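Local coordinates for periplasmic cell division protein (SufI) (Aquifex aeolicus, PDB 6SYY) that probably oxidises its substrates through four bound copper ions, as expected of a multicopper oxidase related to the laccases, at residues Leu72-Gly77 and Leu235-Tyr240; Leu203-Lys208 and Phe361-Phe366; Pro239-Asp242 and Ile247-Phe250; Ile293-Ala296 and Arg300-Ile303; Val305-Ala310 and Asp314-Tyr319. One frame throughout, in Å; residues are numbered along the deposited sequence.

Contact 1. Residues Leu72-Gly77 and Leu235-Tyr240; sequences LEVIPG and LTPNPY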
# COMPACT_ATOMS: atom_id res chain seq x y z
N LEU A 72 5.76 -10.32 -19.86
CA LEU A 72 5.56 -11.30 -18.80
C LEU A 72 4.49 -12.31 -19.20
O LEU A 72 3.52 -11.96 -19.89
CB LEU A 72 5.16 -10.63 -17.48
CG LEU A 72 6.18 -9.67 -16.88
CD1 LEU A 72 5.65 -9.08 -15.58
CD2 LEU A 72 7.51 -10.38 -16.67
N GLU A 73 4.67 -13.56 -18.78
CA GLU A 73 3.71 -14.61 -19.05
C GLU A 73 2.78 -14.75 -17.85
O GLU A 73 2.93 -15.63 -17.00
CB GLU A 73 4.41 -15.93 -19.37
CG GLU A 73 3.48 -17.00 -19.87
CD GLU A 73 4.16 -18.33 -20.05
OE1 GLU A 73 5.21 -18.56 -19.40
OE2 GLU A 73 3.65 -19.15 -20.84
N VAL A 74 1.80 -13.85 -17.77
CA VAL A 74 0.82 -13.88 -16.69
C VAL A 74 -0.19 -14.99 -16.91
O VAL A 74 -0.44 -15.82 -16.03
CB VAL A 74 0.14 -12.50 -16.56
CG1 VAL A 74 -0.83 -12.49 -15.38
CG2 VAL A 74 1.18 -11.40 -16.43
N ILE A 75 -0.79 -15.01 -18.10
CA ILE A 75 -1.62 -16.12 -18.55
C ILE A 75 -0.73 -17.07 -19.33
O ILE A 75 -0.08 -16.64 -20.30
CB ILE A 75 -2.78 -15.62 -19.42
CG1 ILE A 75 -3.63 -14.61 -18.66
CG2 ILE A 75 -3.61 -16.79 -19.93
CD1 ILE A 75 -4.44 -13.70 -19.56
N PRO A 76 -0.65 -18.35 -18.95
CA PRO A 76 0.26 -19.27 -19.65
C PRO A 76 -0.01 -19.31 -21.14
O PRO A 76 -1.16 -19.43 -21.59
CB PRO A 76 -0.03 -20.62 -18.98
CG PRO A 76 -0.55 -20.26 -17.63
CD PRO A 76 -1.34 -19.00 -17.83
N GLY A 77 1.06 -19.20 -21.92
CA GLY A 77 0.97 -19.19 -23.37
C GLY A 77 0.77 -17.83 -24.00
O GLY A 77 0.68 -17.74 -25.23
N LEU A 235 0.58 -11.16 -9.43
CA LEU A 235 0.47 -11.36 -10.88
C LEU A 235 0.13 -12.80 -11.23
O LEU A 235 0.56 -13.32 -12.26
CB LEU A 235 1.75 -10.93 -11.61
CG LEU A 235 1.92 -9.43 -11.86
CD1 LEU A 235 3.05 -9.20 -12.83
CD2 LEU A 235 0.63 -8.81 -12.39
N THR A 236 -0.66 -13.46 -10.38
CA THR A 236 -1.13 -14.82 -10.65
C THR A 236 -2.64 -14.81 -10.77
O THR A 236 -3.34 -14.46 -9.80
CB THR A 236 -0.69 -15.79 -9.56
OG1 THR A 236 0.70 -15.63 -9.29
CG2 THR A 236 -0.96 -17.23 -9.99
N PRO A 237 -3.21 -15.18 -11.92
CA PRO A 237 -4.66 -15.26 -12.04
C PRO A 237 -5.19 -16.57 -11.47
O PRO A 237 -4.58 -17.63 -11.61
CB PRO A 237 -4.89 -15.19 -13.55
CG PRO A 237 -3.67 -15.83 -14.12
CD PRO A 237 -2.53 -15.46 -13.20
N ASN A 238 -6.36 -16.48 -10.83
CA ASN A 238 -7.05 -17.63 -10.26
C ASN A 238 -6.09 -18.52 -9.46
O ASN A 238 -5.90 -19.69 -9.78
CB ASN A 238 -7.73 -18.43 -11.36
CG ASN A 238 -8.69 -19.47 -10.83
OD1 ASN A 238 -9.16 -19.37 -9.69
ND2 ASN A 238 -8.99 -20.48 -11.64
N PRO A 239 -5.47 -17.98 -8.41
CA PRO A 239 -4.37 -18.71 -7.76
C PRO A 239 -4.82 -19.67 -6.67
O PRO A 239 -5.90 -19.56 -6.08
CB PRO A 239 -3.52 -17.57 -7.17
CG PRO A 239 -4.50 -16.49 -6.88
CD PRO A 239 -5.63 -16.62 -7.87
N TYR A 240 -3.95 -20.65 -6.42
CA TYR A 240 -4.06 -21.54 -5.28
C TYR A 240 -2.71 -21.59 -4.58
O TYR A 240 -1.66 -21.32 -5.18
CB TYR A 240 -4.49 -22.96 -5.68
CG TYR A 240 -3.44 -23.77 -6.44
CD1 TYR A 240 -2.44 -24.46 -5.76
CD2 TYR A 240 -3.47 -23.86 -7.82
CE1 TYR A 240 -1.48 -25.20 -6.45
CE2 TYR A 240 -2.52 -24.59 -8.52
CZ TYR A 240 -1.53 -25.26 -7.83
OH TYR A 240 -0.58 -25.99 -8.52
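Val-74 meets the 235-240 segment at two points, with its side chain and with its carbonyl oxygen. The contact joins two parts of the cupredoxin-type multicopper oxidase fold: the loop between strands 63-72 and 80-86, and the residues from Leu-235 that lead into strand 239-244. CG1 of Val-74, anti to the backbone N (chi1 -177°), rests 3.5 Å from O of Leu-235, and the same methyl lies 4.1 Å from CD of Pro-237. That CD is also 3.5 Å from O of Val-74, packing against both the methyl and the carbonyl oxygen of the valine. Farther along, the side chains of Leu-72 and Leu-235 run roughly perpendicular, their CD1 methyls 3.8 Å apart. Everything across the gap is van der Waals packing.

In the next shell, Met-82 of strand 80-86 touches Leu-72, Val-74 and Leu-235 alike, tying both segments to one side chain. Thr-236 turns its side chain the other way, and its OG1 is hydrogen-bonded to N of Asn-50. The 72-77 loop is closed from within by Glu-73: its OE2 accepts N-H of Gly-77 on the anti lone pair, at 2.8 Å between OE2 and N and nearly straight at 173°.

Contact 2. Residues Leu203-Lys208 and Phe361-Phe366; sequences LIIQDK and FEVMEF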
# COMPACT_ATOMS: atom_id res chain seq x y z
N LEU A 203 0.85 -11.08 -0.36
CA LEU A 203 -0.35 -11.19 -1.20
C LEU A 203 -0.61 -9.80 -1.77
O LEU A 203 -1.35 -9.00 -1.19
CB LEU A 203 -1.54 -11.73 -0.42
CG LEU A 203 -1.41 -13.11 0.25
CD1 LEU A 203 -2.72 -13.48 0.93
CD2 LEU A 203 -1.02 -14.19 -0.75
N ILE A 204 0.01 -9.52 -2.92
CA ILE A 204 -0.19 -8.26 -3.62
C ILE A 204 -1.42 -8.44 -4.50
O ILE A 204 -1.35 -9.04 -5.58
CB ILE A 204 1.05 -7.86 -4.42
CG1 ILE A 204 2.25 -7.70 -3.47
CG2 ILE A 204 0.79 -6.59 -5.22
CD1 ILE A 204 3.60 -7.89 -4.13
N ILE A 205 -2.56 -7.93 -4.04
CA ILE A 205 -3.83 -8.15 -4.71
C ILE A 205 -4.09 -7.01 -5.69
O ILE A 205 -4.05 -5.83 -5.33
CB ILE A 205 -4.98 -8.28 -3.70
CG1 ILE A 205 -4.64 -9.35 -2.66
CG2 ILE A 205 -6.28 -8.62 -4.41
CD1 ILE A 205 -5.74 -9.57 -1.65
N GLN A 206 -4.37 -7.38 -6.94
CA GLN A 206 -4.57 -6.42 -8.02
C GLN A 206 -5.66 -6.94 -8.94
O GLN A 206 -5.78 -8.15 -9.15
CB GLN A 206 -3.29 -6.19 -8.82
CG GLN A 206 -2.09 -5.73 -8.00
CD GLN A 206 -0.88 -5.49 -8.87
OE1 GLN A 206 -0.46 -4.35 -9.07
NE2 GLN A 206 -0.31 -6.57 -9.40
N ASP A 207 -6.45 -6.03 -9.48
CA ASP A 207 -7.41 -6.39 -10.52
C ASP A 207 -6.95 -5.79 -11.84
O ASP A 207 -6.49 -4.64 -11.89
CB ASP A 207 -8.83 -5.93 -10.17
CG ASP A 207 -8.94 -4.44 -9.92
OD1 ASP A 207 -7.95 -3.84 -9.46
OD2 ASP A 207 -10.02 -3.88 -10.18
N LYS A 208 -7.04 -6.59 -12.90
CA LYS A 208 -6.60 -6.18 -14.23
C LYS A 208 -7.55 -6.76 -15.28
O LYS A 208 -8.31 -7.69 -15.01
CB LYS A 208 -5.15 -6.61 -14.50
CG LYS A 208 -4.14 -5.88 -13.63
CD LYS A 208 -2.68 -6.12 -14.02
CE LYS A 208 -1.76 -5.29 -13.12
NZ LYS A 208 -0.33 -5.64 -13.25
N PHE A 361 -16.64 -12.17 -5.13
CA PHE A 361 -15.87 -13.10 -5.95
C PHE A 361 -14.74 -13.68 -5.13
O PHE A 361 -14.24 -13.04 -4.19
CB PHE A 361 -15.31 -12.40 -7.20
CG PHE A 361 -14.59 -11.12 -6.90
CD1 PHE A 361 -15.25 -9.91 -6.97
CD2 PHE A 361 -13.25 -11.13 -6.54
CE1 PHE A 361 -14.59 -8.73 -6.69
CE2 PHE A 361 -12.59 -9.95 -6.25
CZ PHE A 361 -13.26 -8.75 -6.34
N GLU A 362 -14.31 -14.88 -5.50
CA GLU A 362 -13.17 -15.49 -4.84
C GLU A 362 -11.88 -14.82 -5.30
O GLU A 362 -11.69 -14.56 -6.49
CB GLU A 362 -13.13 -16.99 -5.14
CG GLU A 362 -11.91 -17.72 -4.60
CD GLU A 362 -12.03 -19.22 -4.74
OE1 GLU A 362 -13.16 -19.74 -4.67
OE2 GLU A 362 -10.99 -19.89 -4.93
N VAL A 363 -11.00 -14.52 -4.35
CA VAL A 363 -9.68 -13.99 -4.68
C VAL A 363 -8.65 -15.11 -4.83
O VAL A 363 -7.84 -15.09 -5.76
CB VAL A 363 -9.24 -12.97 -3.61
CG1 VAL A 363 -7.82 -12.52 -3.88
CG2 VAL A 363 -10.19 -11.79 -3.59
N MET A 364 -8.70 -16.10 -3.94
CA MET A 364 -7.64 -17.10 -3.88
C MET A 364 -8.14 -18.30 -3.08
O MET A 364 -9.05 -18.18 -2.25
CB MET A 364 -6.38 -16.50 -3.26
CG MET A 364 -5.17 -17.38 -3.33
SD MET A 364 -3.82 -16.62 -2.41
CE MET A 364 -2.77 -18.05 -2.20
N GLU A 365 -7.54 -19.45 -3.35
CA GLU A 365 -7.90 -20.70 -2.70
C GLU A 365 -6.69 -21.28 -1.99
O GLU A 365 -5.61 -21.38 -2.58
CB GLU A 365 -8.46 -21.70 -3.72
CG GLU A 365 -8.34 -23.15 -3.31
CD GLU A 365 -8.71 -24.09 -4.44
OE1 GLU A 365 -9.71 -23.81 -5.14
OE2 GLU A 365 -8.00 -25.10 -4.64
N PHE A 366 -6.87 -21.64 -0.72
CA PHE A 366 -5.85 -22.34 0.05
C PHE A 366 -6.26 -23.79 0.23
O PHE A 366 -7.42 -24.08 0.57
CB PHE A 366 -5.65 -21.69 1.42
CG PHE A 366 -5.09 -20.30 1.35
CD1 PHE A 366 -3.73 -20.10 1.20
CD2 PHE A 366 -5.93 -19.21 1.44
CE1 PHE A 366 -3.22 -18.82 1.14
CE2 PHE A 366 -5.43 -17.92 1.38
CZ PHE A 366 -4.06 -17.73 1.23
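The ring of Phe-366 receives Leu-203 at its edge, near the ring plane, with CD1 of Leu-203 4.5 Å from CZ. Two other aromatic rings, Phe-250 and Phe-307, meet the same ring with planes tilted about 50° to it, so Phe-366 belongs to an aromatic cluster inside the beta-sandwich of a cupredoxin-like fold. Strands 200-208 and 361-370 are not bonded neighbours here. They face each other through side chains, with segment axes 9.6 Å apart at closest and their directions 145° apart, which is layer-on-layer packing.

Leu-203 carries a good part of this. While CD1 reaches Phe-366, its other methyl, CD2, lies 4.1 Å from SD of Met-364, the leucine lying crosswise to the methionine chain. Met-364 gets there fully stretched: CG is anti to the backbone N (chi1 -171°) and the chain stays extended beyond it, carrying the sulfur deep between the layers.

Strand 361-370 has a classic beta bulge here, Val-363 and Met-364 both facing Leu-318 on the adjoining strand. Consistent with this, the two consecutive side chains both point to the 203-208 side. Val-233 touches Leu-203 and Val-363, and Leu-263 touches Ile-205 and Val-363. Two residues on from Leu-203, CG2 of Ile-205 closes on CG1 of Val-363 at 4.2 Å.

Contact 3. Residues Pro239-Asp242 and Ile247-Phe250; sequences PYMD and IYRF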
# COMPACT_ATOMS: atom_id res chain seq x y z
N PRO A 239 -5.47 -17.98 -8.41
CA PRO A 239 -4.37 -18.71 -7.76
C PRO A 239 -4.82 -19.67 -6.67
O PRO A 239 -5.90 -19.56 -6.08
CB PRO A 239 -3.52 -17.57 -7.17
CG PRO A 239 -4.50 -16.49 -6.88
CD PRO A 239 -5.63 -16.62 -7.87
N TYR A 240 -3.95 -20.65 -6.42
CA TYR A 240 -4.06 -21.54 -5.28
C TYR A 240 -2.71 -21.59 -4.58
O TYR A 240 -1.66 -21.32 -5.18
CB TYR A 240 -4.49 -22.96 -5.68
CG TYR A 240 -3.44 -23.77 -6.44
CD1 TYR A 240 -2.44 -24.46 -5.76
CD2 TYR A 240 -3.47 -23.86 -7.82
CE1 TYR A 240 -1.48 -25.20 -6.45
CE2 TYR A 240 -2.52 -24.59 -8.52
CZ TYR A 240 -1.53 -25.26 -7.83
OH TYR A 240 -0.58 -25.99 -8.52
N MET A 241 -2.73 -21.98 -3.31
CA MET A 241 -1.51 -22.29 -2.58
C MET A 241 -1.78 -23.44 -1.64
O MET A 241 -2.78 -23.43 -0.92
CB MET A 241 -0.98 -21.08 -1.80
CG MET A 241 0.23 -21.37 -0.93
SD MET A 241 0.92 -19.90 -0.13
CE MET A 241 2.08 -20.65 1.00
N ASP A 242 -0.90 -24.44 -1.65
CA ASP A 242 -0.95 -25.49 -0.65
C ASP A 242 -0.38 -24.96 0.66
O ASP A 242 0.63 -24.26 0.68
CB ASP A 242 -0.15 -26.71 -1.09
CG ASP A 242 -0.72 -27.38 -2.33
OD1 ASP A 242 -1.72 -26.87 -2.88
OD2 ASP A 242 -0.17 -28.41 -2.73
N ILE A 247 0.51 -21.84 11.46
CA ILE A 247 0.21 -20.41 11.38
C ILE A 247 0.97 -19.83 10.19
O ILE A 247 2.18 -20.03 10.06
CB ILE A 247 0.59 -19.69 12.68
CG1 ILE A 247 -0.32 -20.14 13.83
CG2 ILE A 247 0.55 -18.17 12.47
CD1 ILE A 247 0.14 -19.68 15.20
N TYR A 248 0.24 -19.13 9.32
CA TYR A 248 0.83 -18.41 8.21
C TYR A 248 0.64 -16.91 8.42
O TYR A 248 -0.41 -16.47 8.88
CB TYR A 248 0.21 -18.81 6.87
CG TYR A 248 0.70 -20.13 6.33
CD1 TYR A 248 0.33 -21.33 6.93
CD2 TYR A 248 1.53 -20.18 5.21
CE1 TYR A 248 0.78 -22.54 6.44
CE2 TYR A 248 1.98 -21.39 4.72
CZ TYR A 248 1.60 -22.57 5.33
OH TYR A 248 2.04 -23.78 4.85
N ARG A 249 1.67 -16.14 8.07
CA ARG A 249 1.55 -14.70 8.00
C ARG A 249 1.37 -14.29 6.55
O ARG A 249 2.17 -14.69 5.69
CB ARG A 249 2.79 -14.02 8.59
CG ARG A 249 2.83 -12.52 8.36
CD ARG A 249 4.05 -11.93 9.01
NE ARG A 249 4.00 -10.48 9.04
CZ ARG A 249 4.81 -9.74 9.78
NH1 ARG A 249 5.72 -10.32 10.55
NH2 ARG A 249 4.71 -8.41 9.77
N PHE A 250 0.33 -13.52 6.27
CA PHE A 250 0.10 -12.98 4.94
C PHE A 250 0.17 -11.46 5.00
O PHE A 250 -0.54 -10.84 5.80
CB PHE A 250 -1.24 -13.44 4.37
CG PHE A 250 -1.35 -14.93 4.22
CD1 PHE A 250 -0.69 -15.58 3.20
CD2 PHE A 250 -2.11 -15.67 5.11
CE1 PHE A 250 -0.79 -16.95 3.06
CE2 PHE A 250 -2.21 -17.04 4.98
CZ PHE A 250 -1.55 -17.69 3.95
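Tyr-248, whose ring meets the end of Met-241, has its OH hydrogen-bonded to the backbone N of Glu-244, at the close of strand 239-244. The phenol thus ties the second strand to the end of the first, beside the short link between them. This is a beta-arch rather than a hairpin: strand 239-244 pairs with 361-370 and 47-48, strand 247-254 with 200-208 and 300-306, and the two confront each other through side chains across the sandwich. The closest pair of CA atoms, those of Asp-242 and Tyr-248, is 11.5 Å apart.

Arg-249 belongs to the other face of its strand, where it forms salt bridges with Glu-185 and Asp-302. Ile-201 touches both Met-241 and Phe-250, and Phe-307 meets the Tyr-248 ring with planes almost perpendicular.

Met-241 spans the gap between the strands. More loosely, its SD lies 4.7 Å from CE1 of Phe-250. The approach to the Tyr-248 ring is oblique. CG of Met-241 is anti to the backbone N (chi1 175°) and the rest of the chain is extended, which delivers CE to within 3.8 Å of CE2 of Tyr-248.

Contact 4. Residues Ile293-Ala296 and Arg300-Ile303; sequences ILVA and RIDI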
# COMPACT_ATOMS: atom_id res chain seq x y z
N ILE A 293 -11.60 -8.27 6.78
CA ILE A 293 -10.81 -7.04 6.74
C ILE A 293 -11.14 -6.27 5.47
O ILE A 293 -11.31 -6.86 4.40
CB ILE A 293 -9.30 -7.31 6.83
CG1 ILE A 293 -8.86 -8.31 5.76
CG2 ILE A 293 -8.92 -7.78 8.22
CD1 ILE A 293 -7.36 -8.40 5.61
N LEU A 294 -11.23 -4.96 5.60
CA LEU A 294 -11.43 -4.05 4.48
C LEU A 294 -10.10 -3.40 4.17
O LEU A 294 -9.47 -2.82 5.06
CB LEU A 294 -12.48 -3.00 4.83
CG LEU A 294 -13.02 -2.06 3.74
CD1 LEU A 294 -13.76 -2.86 2.68
CD2 LEU A 294 -13.95 -1.04 4.37
N VAL A 295 -9.65 -3.51 2.92
CA VAL A 295 -8.34 -3.00 2.52
C VAL A 295 -8.50 -2.22 1.22
O VAL A 295 -8.93 -2.77 0.20
CB VAL A 295 -7.30 -4.13 2.39
CG1 VAL A 295 -7.90 -5.34 1.69
CG2 VAL A 295 -6.05 -3.63 1.68
N ALA A 296 -8.16 -0.96 1.26
CA ALA A 296 -8.24 -0.06 0.13
C ALA A 296 -6.90 0.03 -0.57
O ALA A 296 -5.87 -0.39 -0.03
CB ALA A 296 -8.69 1.33 0.59
N ARG A 300 -2.00 -1.66 3.63
CA ARG A 300 -1.37 -2.96 3.80
C ARG A 300 -1.80 -3.53 5.14
O ARG A 300 -1.68 -2.85 6.16
CB ARG A 300 0.16 -2.87 3.72
CG ARG A 300 0.72 -2.55 2.33
CD ARG A 300 1.00 -1.08 2.17
NE ARG A 300 1.99 -0.62 3.13
CZ ARG A 300 2.24 0.66 3.40
NH1 ARG A 300 1.55 1.61 2.78
NH2 ARG A 300 3.17 0.99 4.29
N ILE A 301 -2.32 -4.75 5.13
CA ILE A 301 -2.78 -5.42 6.34
C ILE A 301 -1.99 -6.71 6.49
O ILE A 301 -2.00 -7.57 5.59
CB ILE A 301 -4.29 -5.72 6.28
CG1 ILE A 301 -5.07 -4.48 5.84
CG2 ILE A 301 -4.80 -6.21 7.64
CD1 ILE A 301 -4.98 -3.31 6.81
N ASP A 302 -1.27 -6.84 7.61
CA ASP A 302 -0.61 -8.09 7.97
C ASP A 302 -1.55 -8.92 8.83
O ASP A 302 -2.04 -8.44 9.86
CB ASP A 302 0.69 -7.81 8.73
CG ASP A 302 1.79 -7.27 7.85
OD1 ASP A 302 1.54 -6.29 7.11
OD2 ASP A 302 2.92 -7.80 7.90
N ILE A 303 -1.79 -10.16 8.42
CA ILE A 303 -2.67 -11.06 9.16
C ILE A 303 -1.95 -12.35 9.48
O ILE A 303 -1.02 -12.77 8.78
CB ILE A 303 -3.98 -11.36 8.40
CG1 ILE A 303 -3.69 -12.13 7.10
CG2 ILE A 303 -4.77 -10.07 8.16
CD1 ILE A 303 -4.93 -12.71 6.44
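Strand 293-295 and the 300-303 segment pass each other with axes 8.0 Å apart and directions 150° from parallel, and the CA atoms of Val-295 and Arg-300 approach to 7.1 Å. Only four residues separate Val-295 from Arg-300, yet the strands form a beta-arch across the cupredoxin-like sandwich: strand 293-295 bonds to 261-267, while strand 300-306 bonds to 247-254 and 270-279.

The filling between them is aliphatic. Ile-293 and Ile-301 lie alongside one another, pointing opposite ways, with CD1 of Ile-293 3.9 Å from CG2 of Ile-301. The same CD1 also lies 4.0 Å from CG2 of Ile-303, so one methyl packs against two residues of the opposing strand. To do this Ile-293 holds CG1 in the crowded position between backbone N and carbonyl carbon (chi1 53°), with the chain extended from there. Ile-252 and Phe-274 close in on the Ile-293 and Ile-303 side, and Thr-473 touches both Ile-293 and Ile-301.

Arg-300 points the other way and forms a salt bridge with Asp-479. This end of the contact comes nearest the coppers: the side chain of Val-295 lies about 10 Å from that of the copper ligand His-510, too far to touch it. Val-295 itself packs through CB, 4.1 Å from CG1 of Ile-301.

Contact 5. Residues Val305-Ala310 and Asp314-Tyr319; sequences VDFRDA and DVIKLY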
# COMPACT_ATOMS: atom_id res chain seq x y z
N VAL A 305 -3.01 -16.36 10.02
CA VAL A 305 -4.06 -17.35 9.78
C VAL A 305 -3.56 -18.68 10.32
O VAL A 305 -2.49 -19.16 9.92
CB VAL A 305 -4.43 -17.45 8.30
CG1 VAL A 305 -5.57 -18.43 8.10
CG2 VAL A 305 -4.79 -16.09 7.75
N ASP A 306 -4.33 -19.28 11.23
CA ASP A 306 -3.95 -20.54 11.85
C ASP A 306 -4.68 -21.65 11.11
O ASP A 306 -5.82 -21.99 11.42
CB ASP A 306 -4.27 -20.54 13.34
CG ASP A 306 -3.58 -21.67 14.08
OD1 ASP A 306 -3.17 -22.64 13.42
OD2 ASP A 306 -3.45 -21.59 15.32
N PHE A 307 -4.01 -22.23 10.12
CA PHE A 307 -4.63 -23.31 9.36
C PHE A 307 -4.75 -24.60 10.16
O PHE A 307 -5.32 -25.57 9.65
CB PHE A 307 -3.87 -23.55 8.06
CG PHE A 307 -4.09 -22.48 7.03
CD1 PHE A 307 -5.30 -22.41 6.34
CD2 PHE A 307 -3.10 -21.55 6.74
CE1 PHE A 307 -5.51 -21.41 5.39
CE2 PHE A 307 -3.31 -20.56 5.79
CZ PHE A 307 -4.52 -20.49 5.12
N ARG A 308 -4.26 -24.65 11.40
CA ARG A 308 -4.59 -25.76 12.28
C ARG A 308 -6.07 -25.79 12.62
O ARG A 308 -6.57 -26.83 13.06
CB ARG A 308 -3.76 -25.70 13.56
CG ARG A 308 -2.27 -25.88 13.34
CD ARG A 308 -1.47 -25.67 14.62
NE ARG A 308 -1.56 -24.29 15.10
CZ ARG A 308 -0.92 -23.84 16.17
NH1 ARG A 308 -0.13 -24.65 16.87
NH2 ARG A 308 -1.06 -22.57 16.55
N ASP A 309 -6.79 -24.67 12.44
CA ASP A 309 -8.24 -24.68 12.54
C ASP A 309 -8.87 -25.64 11.54
O ASP A 309 -9.95 -26.18 11.79
CB ASP A 309 -8.82 -23.29 12.30
CG ASP A 309 -8.45 -22.31 13.39
OD1 ASP A 309 -7.79 -22.71 14.36
OD2 ASP A 309 -8.84 -21.13 13.27
N ALA A 310 -8.21 -25.85 10.41
CA ALA A 310 -8.73 -26.65 9.32
C ALA A 310 -8.21 -28.08 9.41
O ALA A 310 -7.23 -28.38 10.09
CB ALA A 310 -8.33 -26.03 7.97
N ASP A 314 -9.02 -29.83 3.59
CA ASP A 314 -9.90 -28.67 3.51
C ASP A 314 -9.41 -27.69 2.46
O ASP A 314 -8.20 -27.56 2.21
CB ASP A 314 -9.99 -27.97 4.87
CG ASP A 314 -10.86 -28.71 5.85
OD1 ASP A 314 -11.45 -29.75 5.47
OD2 ASP A 314 -10.97 -28.26 7.01
N VAL A 315 -10.35 -27.00 1.83
CA VAL A 315 -10.06 -25.88 0.95
C VAL A 315 -10.66 -24.63 1.58
O VAL A 315 -11.84 -24.61 1.94
CB VAL A 315 -10.60 -26.11 -0.48
CG1 VAL A 315 -9.74 -27.15 -1.19
CG2 VAL A 315 -12.05 -26.56 -0.45
N ILE A 316 -9.83 -23.61 1.74
CA ILE A 316 -10.25 -22.35 2.34
C ILE A 316 -10.21 -21.29 1.26
O ILE A 316 -9.17 -21.08 0.62
CB ILE A 316 -9.37 -21.97 3.54
CG1 ILE A 316 -9.70 -22.86 4.75
CG2 ILE A 316 -9.58 -20.51 3.91
CD1 ILE A 316 -9.02 -24.19 4.74
N LYS A 317 -11.34 -20.62 1.03
CA LYS A 317 -11.48 -19.63 -0.02
C LYS A 317 -11.24 -18.24 0.56
O LYS A 317 -12.00 -17.79 1.42
CB LYS A 317 -12.86 -19.70 -0.67
CG LYS A 317 -13.10 -20.94 -1.53
CD LYS A 317 -14.55 -21.04 -2.01
CE LYS A 317 -15.52 -21.19 -0.84
NZ LYS A 317 -16.92 -21.45 -1.28
N LEU A 318 -10.18 -17.58 0.10
CA LEU A 318 -10.02 -16.15 0.36
C LEU A 318 -11.01 -15.40 -0.52
O LEU A 318 -10.82 -15.30 -1.74
CB LEU A 318 -8.59 -15.69 0.07
CG LEU A 318 -8.43 -14.17 0.16
CD1 LEU A 318 -8.60 -13.71 1.59
CD2 LEU A 318 -7.11 -13.71 -0.42
N TYR A 319 -12.07 -14.90 0.09
CA TYR A 319 -13.24 -14.43 -0.64
C TYR A 319 -13.44 -12.94 -0.43
O TYR A 319 -13.24 -12.43 0.68
CB TYR A 319 -14.49 -15.19 -0.19
CG TYR A 319 -15.64 -15.05 -1.13
CD1 TYR A 319 -15.74 -15.86 -2.27
CD2 TYR A 319 -16.65 -14.12 -0.90
CE1 TYR A 319 -16.80 -15.73 -3.14
CE2 TYR A 319 -17.71 -13.99 -1.76
CZ TYR A 319 -17.79 -14.79 -2.88
OH TYR A 319 -18.85 -14.65 -3.74
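Ile-316 rises from strand 315-321 toward Phe-307 and Ala-310, and each end of its side chain has its own partner. Near the root, CB faces the edge of the Phe-307 ring, close to the ring plane, 4.3 Å from CE1. From there CG1 runs anti to the carbonyl carbon (chi1 -74°) and sends CD1 to CB of Ala-310, 3.8 Å away. One face of the Phe-307 ring is occupied by Val-305, two residues earlier near the strand end, with CG1 of Val-305 above it toward the rim.

Ala-310 is touched a second time: OD2 of Asp-314 lies 3.6 Å from its CB. That carboxylate oxygen finds its polar partners in N of Ser-311 and in a salt bridge to Arg-267.

A short 3-10 segment, 307-309, carries Phe-307 and hands on to Ala-310; it is introduced by an Asx turn in which N of Arg-308 donates to OD1 of Asp-306 at 3.1 Å. The Arg-308 guanidinium then grips the carboxylate side-on. NE meets the syn lone pair of OD1 at 2.9 Å, in the guanidinium plane, and NH2 reaches OD2 at 2.9 Å. OD1 therefore accepts twice.

Ile-316 sits inside the cupredoxin-like sandwich, with Val-368 of the adjoining strand 361-370, Leu-265 of strand 261-267 and Met-272 of strand 270-279 around it.

Overall arrangement
Contacts 2, 3, 4 and 5 pack one beta-sandwich, and contact 1 joins the start of strand 239-244 and the residues before it to the 72-77 loop. Contact 3 has links to all the others: it shares strand 239-244 with contact 1, and its Arg-249 NH2 lies 2.7 Å from Asp-302 OD2 of contact 4. Strand 361-370 of contact 2 bonds to strands 239-244 and 315-321, with O of Met-364 2.7 Å from N of Leu-318. Contacts 3 and 5, centres 9 Å apart, meet where strands 247-254 and 300-306 pair. Contact 4 adjoins contact 5 along strand 300-306. It alone approaches the copper centre, the side chain of Val-295 being about 12 Å from a copper ion.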